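Local coordinates for Baccell_00875 (Bacteroides cellulosilyticus DSM 14838, PDB 5NO8), which is a polysaccharide lyase that probably acts at glucuronic acid to remove L-rhamnose caps from complex arabinogalactan proteins, at residues Cys384-Arg395 / Gly597-Leu605; Leu605-Tyr613 / Cys657-Ile665. All coordinates share one frame; numbering follows the deposited sequence.

The two interactions are consecutive along the chain and share Leu605. Their centres lie 14 Å apart. Residues 597-605 pack against the loop before helix 396-409 in interaction 1. The chain then runs on through 605-613 to meet 657-665 in interaction 2. The contacts also touch directly. The rings of His598 and Phe606 stack, with His598 CG 3.3 Å from Phe606 CE2. Gly601 CA meets Cys657 SG at 3.6 Å, and Glu394 CG meets Tyr613 OH at 3.5 Å. A glycerol lies about 4 Å from the Phe600 side chain, and one lies about 5 Å from that of His612. Such molecules probably come from the crystallisation liquor, though they can mark pockets.

Interaction 1. Residues Cys384-Arg395 / Gly597-Leu605; sequences CNPVDRDEGAER and GHWFGKREL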
loop_
_atom_site.group_PDB
_atom_site.type_symbol
_atom_site.label_atom_id
_atom_site.label_comp_id
_atom_site.label_asym_id
_atom_site.label_seq_id
_atom_site.Cartn_x
_atom_site.Cartn_y
_atom_site.Cartn_z
ATOM N N CYS A 384 11.572 16.285 -9.944
ATOM C CA CYS A 384 10.193 16.334 -10.461
ATOM C C CYS A 384 9.213 17.200 -9.635
ATOM O O CYS A 384 8.172 17.589 -10.170
ATOM C CB CYS A 384 9.618 14.920 -10.599
ATOM S SG CYS A 384 9.236 14.153 -9.000
ATOM N N ASN A 385 9.515 17.471 -8.351
ATOM C CA ASN A 385 8.659 18.340 -7.499
ATOM C C ASN A 385 9.397 18.822 -6.223
ATOM O O ASN A 385 9.270 18.204 -5.149
ATOM C CB ASN A 385 7.332 17.623 -7.138
ATOM C CG ASN A 385 6.187 18.595 -6.864
ATOM O OD1 ASN A 385 5.967 19.546 -7.618
ATOM N ND2 ASN A 385 5.442 18.348 -5.790
ATOM N N PRO A 386 10.174 19.932 -6.335
ATOM C CA PRO A 386 10.973 20.463 -5.219
ATOM C C PRO A 386 10.247 20.558 -3.873
ATOM O O PRO A 386 10.845 20.241 -2.840
ATOM C CB PRO A 386 11.360 21.860 -5.704
ATOM C CG PRO A 386 11.460 21.710 -7.183
ATOM C CD PRO A 386 10.394 20.720 -7.570
ATOM N N VAL A 387 8.983 20.979 -3.883
ATOM C CA VAL A 387 8.245 21.234 -2.636
ATOM C C VAL A 387 8.118 19.953 -1.773
ATOM O O VAL A 387 8.079 20.026 -0.542
ATOM C CB VAL A 387 6.871 21.902 -2.912
ATOM C CG1 VAL A 387 5.888 20.935 -3.572
ATOM C CG2 VAL A 387 6.276 22.487 -1.637
ATOM N N ASP A 388 8.100 18.788 -2.414
ATOM C CA ASP A 388 8.000 17.524 -1.686
ATOM C C ASP A 388 9.343 16.993 -1.158
ATOM O O ASP A 388 9.376 15.918 -0.546
ATOM C CB ASP A 388 7.261 16.471 -2.519
ATOM C CG ASP A 388 5.762 16.769 -2.658
ATOM O OD1 ASP A 388 5.112 17.142 -1.655
ATOM O OD2 ASP A 388 5.236 16.639 -3.790
ATOM N N ARG A 389 10.429 17.740 -1.366
ATOM C CA ARG A 389 11.741 17.398 -0.827
ATOM C C ARG A 389 12.291 18.566 0.005
ATOM O O ARG A 389 13.509 18.684 0.200
ATOM C CB ARG A 389 12.694 17.031 -1.969
ATOM C CG ARG A 389 12.245 15.807 -2.771
ATOM C CD ARG A 389 12.786 15.784 -4.201
ATOM N NE ARG A 389 12.346 14.558 -4.870
ATOM C CZ ARG A 389 11.131 14.348 -5.379
ATOM N NH1 ARG A 389 10.194 15.311 -5.352
ATOM N NH2 ARG A 389 10.839 13.157 -5.933
ATOM N N ASP A 390 11.384 19.396 0.526
ATOM C CA ASP A 390 11.789 20.596 1.232
ATOM C C ASP A 390 11.876 20.335 2.737
ATOM O O ASP A 390 11.744 19.192 3.185
ATOM C CB ASP A 390 10.903 21.812 0.811
ATOM C CG ASP A 390 9.503 21.835 1.428
ATOM O OD1 ASP A 390 9.090 21.002 2.279
ATOM O OD2 ASP A 390 8.747 22.750 1.008
ATOM N N GLU A 391 12.111 21.397 3.495
ATOM C CA GLU A 391 12.492 21.332 4.903
ATOM C C GLU A 391 11.320 21.373 5.894
ATOM O O GLU A 391 11.536 21.447 7.115
ATOM C CB GLU A 391 13.516 22.465 5.188
ATOM C CG GLU A 391 12.991 23.883 4.981
ATOM C CD GLU A 391 13.256 24.465 3.596
ATOM O OE1 GLU A 391 13.245 23.714 2.576
ATOM O OE2 GLU A 391 13.452 25.712 3.525
ATOM N N GLY A 392 10.080 21.316 5.396
ATOM C CA GLY A 392 8.893 21.333 6.243
ATOM C C GLY A 392 7.907 20.265 5.814
ATOM O O GLY A 392 8.313 19.171 5.374
ATOM N N ALA A 393 6.618 20.586 5.918
ATOM C CA ALA A 393 5.530 19.702 5.498
ATOM C C ALA A 393 5.654 18.321 6.165
ATOM O O ALA A 393 5.757 18.247 7.393
ATOM C CB ALA A 393 5.462 19.607 3.971
ATOM N N GLU A 394 5.705 17.241 5.389
ATOM C CA GLU A 394 5.714 15.911 5.981
ATOM C C GLU A 394 6.973 15.627 6.808
ATOM O O GLU A 394 6.974 14.663 7.579
ATOM C CB GLU A 394 5.622 14.826 4.894
ATOM C CG GLU A 394 4.255 14.598 4.296
ATOM C CD GLU A 394 3.892 15.524 3.147
ATOM O OE1 GLU A 394 4.569 16.566 2.902
ATOM O OE2 GLU A 394 2.893 15.187 2.474
ATOM N N ARG A 395 8.043 16.395 6.609
ATOM C CA ARG A 395 9.282 16.236 7.412
ATOM C C ARG A 395 9.091 16.569 8.903
ATOM O O ARG A 395 9.921 16.172 9.729
ATOM C CB ARG A 395 10.447 17.048 6.844
ATOM C CG ARG A 395 11.290 16.391 5.754
ATOM C CD ARG A 395 10.501 15.962 4.535
ATOM N NE ARG A 395 9.928 17.113 3.829
ATOM C CZ ARG A 395 9.016 17.030 2.864
ATOM N NH1 ARG A 395 8.564 15.836 2.447
ATOM N NH2 ARG A 395 8.545 18.148 2.304
ATOM N N GLY A 597 6.457 7.190 -4.525
ATOM C CA GLY A 597 7.793 7.064 -5.085
ATOM C C GLY A 597 8.136 8.154 -6.079
ATOM O O GLY A 597 9.299 8.548 -6.199
ATOM N N HIS A 598 7.124 8.632 -6.800
ATOM C CA HIS A 598 7.331 9.698 -7.764
ATOM C C HIS A 598 7.570 11.044 -7.062
ATOM O O HIS A 598 8.558 11.729 -7.329
ATOM C CB HIS A 598 6.144 9.856 -8.724
ATOM C CG HIS A 598 6.377 10.927 -9.744
ATOM N ND1 HIS A 598 7.225 10.756 -10.819
ATOM C CD2 HIS A 598 5.952 12.216 -9.799
ATOM C CE1 HIS A 598 7.284 11.885 -11.512
ATOM N NE2 HIS A 598 6.518 12.785 -10.914
ATOM N N TRP A 599 6.647 11.405 -6.190
ATOM C CA TRP A 599 6.622 12.751 -5.585
ATOM C C TRP A 599 7.685 12.932 -4.505
ATOM O O TRP A 599 8.151 14.044 -4.294
ATOM C CB TRP A 599 5.245 13.054 -4.997
ATOM C CG TRP A 599 4.145 12.919 -5.987
ATOM C CD1 TRP A 599 3.192 11.932 -6.034
ATOM C CD2 TRP A 599 3.879 13.791 -7.089
ATOM N NE1 TRP A 599 2.362 12.131 -7.109
ATOM C CE2 TRP A 599 2.748 13.269 -7.769
ATOM C CE3 TRP A 599 4.485 14.968 -7.568
ATOM C CZ2 TRP A 599 2.208 13.880 -8.921
ATOM C CZ3 TRP A 599 3.949 15.584 -8.718
ATOM C CH2 TRP A 599 2.822 15.029 -9.382
ATOM N N PHE A 600 8.051 11.848 -3.819
ATOM C CA PHE A 600 8.957 11.916 -2.655
ATOM C C PHE A 600 10.316 11.243 -2.817
ATOM O O PHE A 600 11.260 11.592 -2.110
ATOM C CB PHE A 600 8.222 11.366 -1.437
ATOM C CG PHE A 600 7.043 12.200 -1.042
ATOM C CD1 PHE A 600 5.797 11.991 -1.608
ATOM C CD2 PHE A 600 7.190 13.246 -0.134
ATOM C CE1 PHE A 600 4.717 12.782 -1.260
ATOM C CE2 PHE A 600 6.113 14.033 0.215
ATOM C CZ PHE A 600 4.877 13.815 -0.361
ATOM N N GLY A 601 10.448 10.313 -3.758
ATOM C CA GLY A 601 11.649 9.492 -3.853
ATOM C C GLY A 601 12.704 10.055 -4.765
ATOM O O GLY A 601 12.407 10.883 -5.650
ATOM N N LYS A 602 13.930 9.587 -4.579
ATOM C CA LYS A 602 15.020 9.875 -5.493
ATOM C C LYS A 602 14.782 9.327 -6.907
ATOM O O LYS A 602 15.138 9.980 -7.891
ATOM C CB LYS A 602 16.334 9.273 -4.993
ATOM C CG LYS A 602 17.534 9.808 -5.771
ATOM C CD LYS A 602 18.836 9.369 -5.139
ATOM C CE LYS A 602 20.035 10.077 -5.738
ATOM N NZ LYS A 602 21.285 9.378 -5.324
ATOM N N ARG A 603 14.225 8.121 -7.002
ATOM C CA ARG A 603 14.064 7.448 -8.307
ATOM C C ARG A 603 12.834 7.915 -9.088
ATOM O O ARG A 603 12.675 7.537 -10.268
ATOM C CB ARG A 603 13.993 5.943 -8.107
ATOM C CG ARG A 603 15.250 5.329 -7.512
ATOM C CD ARG A 603 16.465 5.392 -8.413
ATOM N NE ARG A 603 17.592 4.767 -7.711
ATOM C CZ ARG A 603 17.770 3.449 -7.541
ATOM N NH1 ARG A 603 16.920 2.551 -8.065
ATOM N NH2 ARG A 603 18.829 3.021 -6.858
ATOM N N GLU A 604 11.950 8.664 -8.412
ATOM C CA GLU A 604 10.784 9.324 -9.019
ATOM C C GLU A 604 9.873 8.348 -9.782
ATOM O O GLU A 604 9.315 8.680 -10.823
ATOM C CB GLU A 604 11.246 10.490 -9.908
ATOM C CG GLU A 604 12.058 11.525 -9.125
ATOM C CD GLU A 604 12.463 12.737 -9.954
ATOM O OE1 GLU A 604 12.229 12.742 -11.182
ATOM O OE2 GLU A 604 13.018 13.694 -9.364
ATOM N N LEU A 605 9.737 7.134 -9.261
ATOM C CA LEU A 605 8.925 6.099 -9.922
ATOM C C LEU A 605 7.498 6.075 -9.397
ATOM O O LEU A 605 7.274 5.748 -8.222
ATOM C CB LEU A 605 9.532 4.715 -9.698
ATOM C CG LEU A 605 10.379 4.051 -10.763
ATOM C CD1 LEU A 605 10.723 2.635 -10.308
ATOM C CD2 LEU A 605 9.635 3.988 -12.085
#
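Arg389 reaches across to the backbone of residues 598-601. Its CB starts off to one side of the segment. CG lies anti to the carbonyl carbon (chi1 -62°), and the chain then runs extended from CG to NE, so only the far end meets 597-605. NE passes Gly601 O at 3.8 Å. CZ comes close to Trp599 O, and NH1 lies 2.6 Å from that same oxygen. NH1 also gives a weak bond to Asn385 O in its own loop. NH2 makes two bonds near the guanidinium plane, to Gly601 O (2.8 Å) and His598 O (3.0 Å). Phe600 C sits over one face of the group. Glu604 OE2 sits over the other, where only the charges interact. An alanine here is likely to leave the carbonyls of His598 and Gly601 without these donors and to loosen the loop from residues 598-601. Those carbonyls, on and just after helix 596-600, face the loop joining strand 375-376 to helix 396-409. Further along the loop, Asp390 OD1 closes an Asx turn with Gly392 N and takes Arg395 NH2 from the opposite face of its carboxylate. Asp388 CB lies over the face of the Phe600 ring, 4.1 Å from its centroid, in a CH-pi contact. Asp388 OD2 accepts from Asn385 ND2, and OD1 pairs with Arg445. Arg395 NH1 comes to the edge of the Phe600 ring and bonds to Asn678. At the start of the loop, Cys384 N donates to Glu604 OE2 (3.0 Å) from above the carboxylate plane. Cys384 SG rests over the His598 ring, 3.9 Å from its centroid.

Interaction 2. Residues Leu605-Tyr613 / Cys657-Ile665; sequences LFGDTFPHY and CAYMYPYKI
Thr609 and Met660 form a single antiparallel bridge and are its non-hydrogen-bonded pair. Tyr661 N donates to Asp608 O at 3.0 Å, almost straight at 176°. Phe610 N donates to Tyr659 O, also at 3.0 Å. Thr609 CA adds a CA-H...O contact to Tyr659 O. Beside the bridge, Phe610 turns its ring edge to the face of Tyr661 in a T-shaped pair, centroids 5.6 Å apart. Met660 bends at chi2 (-55°) and chi3. This curls its CE back to Leu605 O (3.2 Å) and Gly607 O. The CD1 methyls of Leu605 and Ile665 meet tip to tip. Gly607 takes backbone angles (phi 128°) that call for glycine, and its CA packs near Ile665 CD1. Two waters bind Cys657 O: one also meets His612 NE2, the other accepts from Tyr613 N. Further out, Asp608 OD2 is held by Tyr200 and Arg215. Phe610 and Tyr661 both touch Tyr200 of strand 199-203. Strand 659-660 pairs on its other side with strand 672-677, and strand 664-665 runs parallel to 199-203 in a second sheet. Residues 605-613, which follow helix 596-600 and lead into helix 615-629, thus pack against strands of both sheets.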
loop_
_atom_site.group_PDB
_atom_site.type_symbol
_atom_site.label_atom_id
_atom_site.label_comp_id
_atom_site.label_asym_id
_atom_site.label_seq_id
_atom_site.Cartn_x
_atom_site.Cartn_y
_atom_site.Cartn_z
ATOM N N LEU A 605 9.737 7.134 -9.261
ATOM C CA LEU A 605 8.925 6.099 -9.922
ATOM C C LEU A 605 7.498 6.075 -9.397
ATOM O O LEU A 605 7.274 5.748 -8.222
ATOM C CB LEU A 605 9.532 4.715 -9.698
ATOM C CG LEU A 605 10.379 4.051 -10.763
ATOM C CD1 LEU A 605 10.723 2.635 -10.308
ATOM C CD2 LEU A 605 9.635 3.988 -12.085
ATOM N N PHE A 606 6.525 6.377 -10.254
ATOM C CA PHE A 606 5.153 5.999 -9.987
ATOM C C PHE A 606 5.103 4.476 -9.894
ATOM O O PHE A 606 5.960 3.786 -10.433
ATOM C CB PHE A 606 4.205 6.440 -11.106
ATOM C CG PHE A 606 3.844 7.891 -11.067
ATOM C CD1 PHE A 606 2.950 8.356 -10.132
ATOM C CD2 PHE A 606 4.406 8.792 -11.978
ATOM C CE1 PHE A 606 2.598 9.701 -10.083
ATOM C CE2 PHE A 606 4.053 10.132 -11.949
ATOM C CZ PHE A 606 3.152 10.590 -10.991
ATOM N N GLY A 607 4.097 3.977 -9.213
ATOM C CA GLY A 607 3.849 2.551 -9.094
ATOM C C GLY A 607 3.680 2.108 -7.657
ATOM O O GLY A 607 3.987 2.860 -6.711
ATOM N N ASP A 608 3.222 0.873 -7.487
ATOM C CA ASP A 608 2.816 0.351 -6.170
ATOM C C ASP A 608 3.941 0.462 -5.153
ATOM O O ASP A 608 5.033 -0.026 -5.403
ATOM C CB ASP A 608 2.427 -1.119 -6.230
ATOM C CG ASP A 608 1.207 -1.395 -7.108
ATOM O OD1 ASP A 608 0.590 -0.445 -7.605
ATOM O OD2 ASP A 608 0.901 -2.581 -7.288
ATOM N N THR A 609 3.655 1.114 -4.029
ATOM C CA THR A 609 4.591 1.276 -2.931
ATOM C C THR A 609 3.982 0.438 -1.819
ATOM O O THR A 609 2.875 0.733 -1.326
ATOM C CB THR A 609 4.643 2.752 -2.471
ATOM O OG1 THR A 609 3.293 3.187 -2.224
ATOM C CG2 THR A 609 5.216 3.593 -3.514
ATOM N N PHE A 610 4.654 -0.652 -1.464
ATOM C CA PHE A 610 4.168 -1.560 -0.454
ATOM C C PHE A 610 5.320 -1.956 0.465
ATOM O O PHE A 610 6.139 -2.774 0.065
ATOM C CB PHE A 610 3.640 -2.827 -1.093
ATOM C CG PHE A 610 2.260 -2.737 -1.661
ATOM C CD1 PHE A 610 1.153 -2.548 -0.842
ATOM C CD2 PHE A 610 2.040 -3.026 -3.009
ATOM C CE1 PHE A 610 -0.133 -2.586 -1.356
ATOM C CE2 PHE A 610 0.762 -3.028 -3.532
ATOM C CZ PHE A 610 -0.327 -2.812 -2.715
ATOM N N PRO A 611 5.421 -1.409 1.675
ATOM C CA PRO A 611 4.523 -0.432 2.243
ATOM C C PRO A 611 4.934 0.970 1.910
ATOM O O PRO A 611 6.096 1.236 1.544
ATOM C CB PRO A 611 4.639 -0.707 3.745
ATOM C CG PRO A 611 6.038 -1.163 3.922
ATOM C CD PRO A 611 6.463 -1.816 2.636
ATOM N N HIS A 612 3.932 1.849 1.917
ATOM C CA HIS A 612 4.162 3.239 2.064
ATOM C C HIS A 612 3.668 3.596 3.453
ATOM O O HIS A 612 2.629 3.160 3.878
ATOM C CB HIS A 612 3.408 4.045 1.035
ATOM C CG HIS A 612 3.664 5.502 1.152
ATOM N ND1 HIS A 612 2.807 6.350 1.810
ATOM C CD2 HIS A 612 4.735 6.247 0.789
ATOM C CE1 HIS A 612 3.312 7.571 1.785
ATOM N NE2 HIS A 612 4.475 7.532 1.165
ATOM N N TYR A 613 4.392 4.472 4.115
ATOM C CA TYR A 613 4.143 4.777 5.533
ATOM C C TYR A 613 2.740 5.293 5.869
ATOM O O TYR A 613 2.271 5.081 6.984
ATOM C CB TYR A 613 5.193 5.743 6.053
ATOM C CG TYR A 613 5.009 7.146 5.577
ATOM C CD1 TYR A 613 4.227 8.027 6.305
ATOM C CD2 TYR A 613 5.628 7.608 4.439
ATOM C CE1 TYR A 613 4.071 9.326 5.921
ATOM C CE2 TYR A 613 5.461 8.924 4.033
ATOM C CZ TYR A 613 4.652 9.765 4.776
ATOM O OH TYR A 613 4.465 11.087 4.443
ATOM N N CYS A 657 11.845 6.095 2.023
ATOM C CA CYS A 657 10.531 6.706 1.830
ATOM C C CYS A 657 9.504 5.828 1.129
ATOM O O CYS A 657 8.325 6.153 1.186
ATOM C CB CYS A 657 10.652 8.056 1.106
ATOM S SG CYS A 657 11.171 7.940 -0.594
ATOM N N ALA A 658 9.927 4.728 0.493
ATOM C CA ALA A 658 8.989 3.825 -0.193
ATOM C C ALA A 658 9.682 2.558 -0.692
ATOM O O ALA A 658 10.820 2.622 -1.135
ATOM C CB ALA A 658 8.376 4.537 -1.401
ATOM N N TYR A 659 8.980 1.433 -0.602
ATOM C CA TYR A 659 9.403 0.216 -1.239
ATOM C C TYR A 659 8.600 0.101 -2.546
ATOM O O TYR A 659 7.398 -0.087 -2.516
ATOM C CB TYR A 659 9.154 -1.023 -0.384
ATOM C CG TYR A 659 9.687 -2.267 -1.050
ATOM C CD1 TYR A 659 11.065 -2.503 -1.116
ATOM C CD2 TYR A 659 8.841 -3.148 -1.719
ATOM C CE1 TYR A 659 11.591 -3.608 -1.782
ATOM C CE2 TYR A 659 9.355 -4.256 -2.386
ATOM C CZ TYR A 659 10.734 -4.486 -2.410
ATOM O OH TYR A 659 11.241 -5.595 -3.052
ATOM N N MET A 660 9.294 0.157 -3.671
ATOM C CA MET A 660 8.677 0.015 -4.993
ATOM C C MET A 660 8.511 -1.485 -5.246
ATOM O O MET A 660 9.484 -2.192 -5.461
ATOM C CB MET A 660 9.536 0.685 -6.082
ATOM C CG MET A 660 9.877 2.150 -5.831
ATOM S SD MET A 660 8.415 3.140 -5.554
ATOM C CE MET A 660 7.394 2.774 -6.976
ATOM N N TYR A 661 7.269 -1.954 -5.231
ATOM C CA TYR A 661 6.960 -3.373 -5.070
ATOM C C TYR A 661 6.953 -4.261 -6.344
ATOM O O TYR A 661 7.467 -5.385 -6.296
ATOM C CB TYR A 661 5.649 -3.536 -4.285
ATOM C CG TYR A 661 5.345 -4.957 -3.931
ATOM C CD1 TYR A 661 5.895 -5.550 -2.791
ATOM C CD2 TYR A 661 4.543 -5.747 -4.748
ATOM C CE1 TYR A 661 5.650 -6.881 -2.499
ATOM C CE2 TYR A 661 4.285 -7.074 -4.450
ATOM C CZ TYR A 661 4.842 -7.628 -3.324
ATOM O OH TYR A 661 4.600 -8.932 -3.043
ATOM N N PRO A 662 6.329 -3.796 -7.437
ATOM C CA PRO A 662 6.229 -4.694 -8.599
ATOM C C PRO A 662 7.572 -5.098 -9.176
ATOM O O PRO A 662 8.578 -4.454 -8.915
ATOM C CB PRO A 662 5.442 -3.875 -9.627
ATOM C CG PRO A 662 4.748 -2.829 -8.833
ATOM C CD PRO A 662 5.686 -2.501 -7.704
ATOM N N TYR A 663 7.560 -6.126 -10.007
ATOM C CA TYR A 663 8.757 -6.605 -10.660
ATOM C C TYR A 663 9.397 -5.495 -11.478
ATOM O O TYR A 663 10.600 -5.249 -11.384
ATOM C CB TYR A 663 8.383 -7.805 -11.538
ATOM C CG TYR A 663 9.479 -8.327 -12.452
ATOM C CD1 TYR A 663 10.698 -8.731 -11.954
ATOM C CD2 TYR A 663 9.232 -8.497 -13.796
ATOM C CE1 TYR A 663 11.693 -9.231 -12.784
ATOM C CE2 TYR A 663 10.199 -8.968 -14.662
ATOM C CZ TYR A 663 11.431 -9.345 -14.163
ATOM O OH TYR A 663 12.381 -9.809 -15.055
ATOM N N LYS A 664 8.578 -4.872 -12.316
ATOM C CA LYS A 664 8.974 -3.737 -13.136
ATOM C C LYS A 664 7.814 -2.783 -13.281
ATOM O O LYS A 664 6.643 -3.144 -13.096
ATOM C CB LYS A 664 9.410 -4.183 -14.535
ATOM C CG LYS A 664 10.683 -5.016 -14.551
ATOM C CD LYS A 664 11.039 -5.547 -15.922
ATOM C CE LYS A 664 12.393 -6.241 -15.876
ATOM N NZ LYS A 664 12.810 -6.818 -17.178
ATOM N N ILE A 665 8.168 -1.548 -13.583
ATOM C CA ILE A 665 7.208 -0.498 -13.877
ATOM C C ILE A 665 7.639 0.134 -15.188
ATOM O O ILE A 665 8.732 0.732 -15.296
ATOM C CB ILE A 665 7.181 0.542 -12.744
ATOM C CG1 ILE A 665 6.740 -0.117 -11.422
ATOM C CG2 ILE A 665 6.253 1.702 -13.120
ATOM C CD1 ILE A 665 7.308 0.555 -10.198
HETATM O O HOH W 1 7.029 8.750 0.608
HETATM O O HOH W 2 7.062 4.725 3.047
#